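Local coordinates for Fc fragment of IgE receptor II (Bos taurus, PDB 6PWS), which binds mannose-type sugars through calcium as a C-type lectin receptor of the immune system and probably also binds the Fc part of IgE, at residues R43-T57 and I79-W91. Residues are numbered along the deposited sequence; the frame is centred on the assembly and turned at random.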
loop_
_atom_site.group_PDB
_atom_site.type_symbol
_atom_site.label_atom_id
_atom_site.label_comp_id
_atom_site.label_asym_id
_atom_site.label_seq_id
_atom_site.Cartn_x
_atom_site.Cartn_y
_atom_site.Cartn_z
ATOM N N ARG A 43 -9.385 2.208 0.379
ATOM C CA ARG A 43 -8.358 2.777 -0.481
ATOM C C ARG A 43 -7.087 1.960 -0.292
ATOM O O ARG A 43 -6.891 1.319 0.741
ATOM C CB ARG A 43 -8.044 4.242 -0.132
ATOM C CG ARG A 43 -9.208 5.226 -0.251
ATOM C CD ARG A 43 -8.678 6.644 -0.328
ATOM N NE ARG A 43 -9.715 7.669 -0.320
ATOM C CZ ARG A 43 -10.207 8.244 0.774
ATOM N NH1 ARG A 43 -9.768 7.902 1.982
ATOM N NH2 ARG A 43 -11.144 9.171 0.650
ATOM N N LEU A 44 -6.185 2.009 -1.270
ATOM C CA LEU A 44 -4.868 1.408 -1.074
ATOM C C LEU A 44 -4.263 1.937 0.224
ATOM O O LEU A 44 -4.391 3.122 0.563
ATOM C CB LEU A 44 -3.965 1.721 -2.269
ATOM C CG LEU A 44 -4.214 0.879 -3.529
ATOM C CD1 LEU A 44 -3.512 1.525 -4.725
ATOM C CD2 LEU A 44 -3.722 -0.550 -3.325
ATOM N N VAL A 45 -3.569 1.035 0.933
ATOM C CA VAL A 45 -3.185 1.259 2.325
ATOM C C VAL A 45 -2.210 2.418 2.490
ATOM O O VAL A 45 -1.269 2.609 1.702
ATOM C CB VAL A 45 -2.608 -0.047 2.922
ATOM C CG1 VAL A 45 -1.307 -0.474 2.229
ATOM C CG2 VAL A 45 -2.386 0.047 4.425
ATOM N N SER A 46 -2.404 3.156 3.586
ATOM C CA SER A 46 -1.495 4.208 4.016
ATOM C C SER A 46 -0.869 3.819 5.356
ATOM O O SER A 46 -1.560 3.296 6.232
ATOM C CB SER A 46 -2.245 5.534 4.174
ATOM O OG SER A 46 -2.905 5.934 2.982
ATOM N N ILE A 47 0.429 4.091 5.523
ATOM C CA ILE A 47 1.221 3.495 6.605
ATOM C C ILE A 47 1.896 4.603 7.408
ATOM O O ILE A 47 2.642 5.416 6.842
ATOM C CB ILE A 47 2.270 2.505 6.058
ATOM C CG1 ILE A 47 1.629 1.478 5.121
ATOM C CG2 ILE A 47 3.000 1.818 7.208
ATOM C CD1 ILE A 47 2.637 0.621 4.368
ATOM N N HIS A 48 1.676 4.620 8.731
ATOM C CA HIS A 48 2.063 5.766 9.545
ATOM C C HIS A 48 2.770 5.431 10.849
ATOM O O HIS A 48 2.963 6.334 11.678
ATOM C CB HIS A 48 0.850 6.668 9.803
ATOM C CG HIS A 48 0.361 7.323 8.556
ATOM N ND1 HIS A 48 1.078 8.315 7.923
ATOM C CD2 HIS A 48 -0.721 7.088 7.776
ATOM C CE1 HIS A 48 0.444 8.686 6.827
ATOM N NE2 HIS A 48 -0.652 7.961 6.715
ATOM N N SER A 49 3.216 4.193 11.044
ATOM C CA SER A 49 3.954 3.861 12.258
ATOM C C SER A 49 4.689 2.550 12.048
ATOM O O SER A 49 4.305 1.739 11.194
ATOM C CB SER A 49 3.012 3.725 13.465
ATOM O OG SER A 49 2.179 2.587 13.336
ATOM N N PRO A 50 5.706 2.281 12.875
ATOM C CA PRO A 50 6.369 0.976 12.806
ATOM C C PRO A 50 5.448 -0.168 13.205
ATOM O O PRO A 50 5.602 -1.282 12.691
ATOM C CB PRO A 50 7.571 1.134 13.757
ATOM C CG PRO A 50 7.195 2.247 14.675
ATOM C CD PRO A 50 6.366 3.193 13.837
ATOM N N GLU A 51 4.502 0.064 14.116
ATOM C CA GLU A 51 3.592 -1.003 14.528
ATOM C C GLU A 51 2.661 -1.388 13.383
ATOM O O GLU A 51 2.399 -2.578 13.145
ATOM C CB GLU A 51 2.795 -0.554 15.753
ATOM C CG GLU A 51 3.639 -0.304 17.006
ATOM C CD GLU A 51 4.370 1.045 17.044
ATOM O OE1 GLU A 51 4.068 1.949 16.229
ATOM O OE2 GLU A 51 5.259 1.193 17.915
ATOM N N GLU A 52 2.156 -0.390 12.657
ATOM C CA GLU A 52 1.325 -0.664 11.490
ATOM C C GLU A 52 2.137 -1.372 10.412
ATOM O O GLU A 52 1.672 -2.343 9.797
ATOM C CB GLU A 52 0.721 0.647 10.985
ATOM C CG GLU A 52 -0.228 0.481 9.817
ATOM C CD GLU A 52 -0.988 1.754 9.471
ATOM O OE1 GLU A 52 -0.446 2.872 9.694
ATOM O OE2 GLU A 52 -2.131 1.625 8.969
ATOM N N GLN A 53 3.363 -0.897 10.160
ATOM C CA GLN A 53 4.206 -1.588 9.193
ATOM C C GLN A 53 4.452 -3.034 9.608
ATOM O O GLN A 53 4.435 -3.931 8.763
ATOM C CB GLN A 53 5.533 -0.856 9.011
ATOM C CG GLN A 53 6.450 -1.552 8.003
ATOM C CD GLN A 53 5.870 -1.553 6.599
ATOM O OE1 GLN A 53 5.602 -0.492 6.035
ATOM N NE2 GLN A 53 5.691 -2.735 6.022
ATOM N N ASP A 54 4.700 -3.290 10.897
ATOM C CA ASP A 54 4.967 -4.652 11.356
ATOM C C ASP A 54 3.773 -5.561 11.065
ATOM O O ASP A 54 3.942 -6.705 10.619
ATOM C CB ASP A 54 5.293 -4.608 12.859
ATOM C CG ASP A 54 5.345 -5.979 13.513
ATOM O OD1 ASP A 54 6.319 -6.710 13.256
ATOM O OD2 ASP A 54 4.441 -6.322 14.319
ATOM N N PHE A 55 2.559 -5.065 11.316
ATOM C CA PHE A 55 1.353 -5.830 11.010
ATOM C C PHE A 55 1.349 -6.247 9.544
ATOM O O PHE A 55 1.043 -7.394 9.200
ATOM C CB PHE A 55 0.121 -4.981 11.366
ATOM C CG PHE A 55 -1.185 -5.527 10.841
ATOM C CD1 PHE A 55 -1.697 -5.071 9.636
ATOM C CD2 PHE A 55 -1.901 -6.499 11.532
ATOM C CE1 PHE A 55 -2.888 -5.566 9.135
ATOM C CE2 PHE A 55 -3.093 -6.999 11.026
ATOM C CZ PHE A 55 -3.584 -6.529 9.829
ATOM N N LEU A 56 1.676 -5.301 8.657
ATOM C CA LEU A 56 1.676 -5.543 7.215
ATOM C C LEU A 56 2.829 -6.443 6.783
ATOM O O LEU A 56 2.629 -7.372 5.993
ATOM C CB LEU A 56 1.728 -4.205 6.471
ATOM C CG LEU A 56 0.486 -3.327 6.673
ATOM C CD1 LEU A 56 0.735 -1.946 6.105
ATOM C CD2 LEU A 56 -0.760 -3.953 6.063
ATOM N N THR A 57 4.048 -6.176 7.266
ATOM C CA THR A 57 5.209 -6.985 6.910
ATOM C C THR A 57 4.956 -8.451 7.200
ATOM O O THR A 57 5.258 -9.326 6.383
ATOM C CB THR A 57 6.415 -6.486 7.705
ATOM O OG1 THR A 57 6.790 -5.213 7.182
ATOM C CG2 THR A 57 7.598 -7.462 7.634
ATOM N N ILE A 79 2.658 11.031 -2.067
ATOM C CA ILE A 79 1.359 11.342 -1.476
ATOM C C ILE A 79 0.718 10.024 -1.054
ATOM O O ILE A 79 0.674 9.073 -1.846
ATOM C CB ILE A 79 0.424 12.061 -2.479
ATOM C CG1 ILE A 79 1.098 13.280 -3.113
ATOM C CG2 ILE A 79 -0.880 12.472 -1.804
ATOM C CD1 ILE A 79 0.240 13.974 -4.167
ATOM N N TRP A 80 0.199 9.983 0.176
ATOM C CA TRP A 80 -0.569 8.846 0.659
ATOM C C TRP A 80 -2.027 8.934 0.209
ATOM O O TRP A 80 -2.612 10.018 0.100
ATOM C CB TRP A 80 -0.588 8.815 2.197
ATOM C CG TRP A 80 0.682 8.349 2.835
ATOM C CD1 TRP A 80 1.536 9.086 3.612
ATOM C CD2 TRP A 80 1.224 7.026 2.776
ATOM N NE1 TRP A 80 2.588 8.303 4.025
ATOM C CE2 TRP A 80 2.421 7.033 3.523
ATOM C CE3 TRP A 80 0.828 5.844 2.142
ATOM C CZ2 TRP A 80 3.222 5.897 3.650
ATOM C CZ3 TRP A 80 1.628 4.714 2.267
ATOM C CH2 TRP A 80 2.809 4.748 3.014
ATOM N N MET A 81 -2.655 7.762 0.054
ATOM C CA MET A 81 -4.097 7.687 -0.182
ATOM C C MET A 81 -4.903 8.392 0.910
ATOM O O MET A 81 -5.956 8.962 0.620
ATOM C CB MET A 81 -4.533 6.217 -0.304
ATOM C CG MET A 81 -4.959 5.782 -1.688
ATOM S SD MET A 81 -3.666 5.924 -2.924
ATOM C CE MET A 81 -4.681 5.677 -4.386
ATOM N N ASP A 82 -4.451 8.350 2.164
ATOM C CA ASP A 82 -5.175 9.002 3.253
ATOM C C ASP A 82 -4.832 10.481 3.408
ATOM O O ASP A 82 -5.387 11.153 4.294
ATOM C CB ASP A 82 -5.027 8.234 4.581
ATOM C CG ASP A 82 -3.641 8.302 5.202
ATOM O OD1 ASP A 82 -2.730 8.966 4.657
ATOM O OD2 ASP A 82 -3.472 7.656 6.266
ATOM N N ASN A 83 -3.951 11.001 2.551
ATOM C CA ASN A 83 -3.554 12.409 2.535
ATOM C C ASN A 83 -2.862 12.863 3.826
ATOM O O ASN A 83 -2.702 14.069 4.035
ATOM C CB ASN A 83 -4.699 13.360 2.169
ATOM C CG ASN A 83 -5.076 13.302 0.694
ATOM O OD1 ASN A 83 -4.220 13.214 -0.179
ATOM N ND2 ASN A 83 -6.335 13.423 0.412
ATOM N N GLN A 84 -2.395 11.940 4.660
ATOM C CA GLN A 84 -1.694 12.288 5.891
ATOM C C GLN A 84 -0.203 12.458 5.625
ATOM O O GLN A 84 0.308 12.137 4.545
ATOM C CB GLN A 84 -1.959 11.211 6.938
ATOM C CG GLN A 84 -3.374 11.207 7.458
ATOM C CD GLN A 84 -3.594 10.071 8.439
ATOM O OE1 GLN A 84 -2.648 9.530 9.026
ATOM N NE2 GLN A 84 -4.849 9.700 8.623
ATOM N N PRO A 85 0.545 12.966 6.607
ATOM C CA PRO A 85 1.950 13.312 6.359
ATOM C C PRO A 85 2.853 12.119 6.078
ATOM O O PRO A 85 2.544 10.957 6.367
ATOM C CB PRO A 85 2.374 14.012 7.657
ATOM C CG PRO A 85 1.096 14.565 8.200
ATOM C CD PRO A 85 0.076 13.516 7.898
ATOM N N LEU A 86 4.031 12.457 5.536
ATOM C CA LEU A 86 5.107 11.502 5.265
ATOM C C LEU A 86 5.914 11.320 6.556
ATOM O O LEU A 86 7.047 11.782 6.704
ATOM C CB LEU A 86 5.976 12.003 4.119
ATOM C CG LEU A 86 5.257 12.349 2.813
ATOM C CD1 LEU A 86 6.283 12.699 1.739
ATOM C CD2 LEU A 86 4.325 11.220 2.346
ATOM N N ASP A 87 5.284 10.643 7.524
ATOM C CA ASP A 87 5.776 10.621 8.898
ATOM C C ASP A 87 6.422 9.301 9.305
ATOM O O ASP A 87 7.004 9.222 10.396
ATOM C CB ASP A 87 4.656 11.033 9.871
ATOM C CG ASP A 87 3.355 10.251 9.696
ATOM O OD1 ASP A 87 3.355 9.180 9.055
ATOM O OD2 ASP A 87 2.321 10.728 10.218
ATOM N N TYR A 88 6.377 8.285 8.449
ATOM C CA TYR A 88 6.985 6.987 8.716
ATOM C C TYR A 88 7.406 6.403 7.376
ATOM O O TYR A 88 6.599 6.398 6.435
ATOM C CB TYR A 88 5.986 6.023 9.405
ATOM C CG TYR A 88 6.551 4.622 9.413
ATOM C CD1 TYR A 88 7.520 4.241 10.343
ATOM C CD2 TYR A 88 6.219 3.723 8.416
ATOM C CE1 TYR A 88 8.122 2.993 10.279
ATOM C CE2 TYR A 88 6.811 2.482 8.336
ATOM C CZ TYR A 88 7.766 2.120 9.270
ATOM O OH TYR A 88 8.348 0.892 9.136
ATOM N N SER A 89 8.627 5.867 7.274
ATOM C CA SER A 89 9.028 5.181 6.053
ATOM C C SER A 89 9.637 3.813 6.340
ATOM O O SER A 89 10.195 3.556 7.410
ATOM C CB SER A 89 9.999 6.009 5.207
ATOM O OG SER A 89 11.191 6.301 5.919
ATOM N N ASN A 90 9.569 2.951 5.324
ATOM C CA ASN A 90 10.168 1.624 5.364
ATOM C C ASN A 90 10.834 1.296 4.035
ATOM O O ASN A 90 10.722 0.172 3.534
ATOM C CB ASN A 90 9.137 0.564 5.743
ATOM C CG ASN A 90 9.769 -0.743 6.148
ATOM O OD1 ASN A 90 10.786 -0.753 6.847
ATOM N ND2 ASN A 90 9.165 -1.861 5.739
ATOM N N TRP A 91 11.549 2.260 3.443
ATOM C CA TRP A 91 12.173 2.043 2.148
ATOM C C TRP A 91 13.236 0.952 2.201
ATOM O O TRP A 91 14.117 0.960 3.069
ATOM C CB TRP A 91 12.840 3.338 1.671
ATOM C CG TRP A 91 11.895 4.464 1.390
ATOM C CD1 TRP A 91 11.792 5.643 2.077
ATOM C CD2 TRP A 91 10.926 4.527 0.329
ATOM N NE1 TRP A 91 10.819 6.434 1.519
ATOM C CE2 TRP A 91 10.273 5.774 0.445
ATOM C CE3 TRP A 91 10.575 3.670 -0.728
ATOM C CZ2 TRP A 91 9.302 6.192 -0.467
ATOM C CZ3 TRP A 91 9.605 4.086 -1.630
ATOM C CH2 TRP A 91 8.977 5.333 -1.486
HETATM O O HOH W 1 4.259 7.755 6.317
HETATM O O HOH W 2 2.279 8.806 12.746
HETATM O O HOH W 3 9.864 -4.605 6.350
#
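In this C-type lectin fold, the link running from strand 43-44 into helix 50-59 packs against the loop that follows strand 79-80, and His-48 sits between two carboxylates of that loop. His-48 ND1 donates to Asp-87 OD1 at 2.7 Å, nearly straight (169°) and within the ring plane, although the carboxylate itself stands at a right angle to the ring. At the other ring nitrogen, His-48 NE2 donates to Asp-82 OD1 at 3.1 Å through the syn lone pair; here ring and carboxylate are nearly coplanar. The CB of His-48 points away from the loop, but with CG beside the backbone N (chi1 -67°) and the ring turned by chi2 of -70°, its nitrogens reach both carboxylates. Gln-84 OE1 lies over one imidazole face, and the edge of the His-48 ring points at the face of the Trp-80 five-membered ring, His-48 CE1 3.4 Å from Trp-80 CD1. Asp-82 is positioned in turn: Asp-82 N donates to Ser-46 OG (3.0 Å), and its OD1 accepts from Gln-84 N in an Asx turn. Further along, Tyr-88 lays its ring face over Ser-49 C. With both ring nitrogens donating to carboxylates, His-48 is probably protonated, and its ring rotation is fixed from two sides.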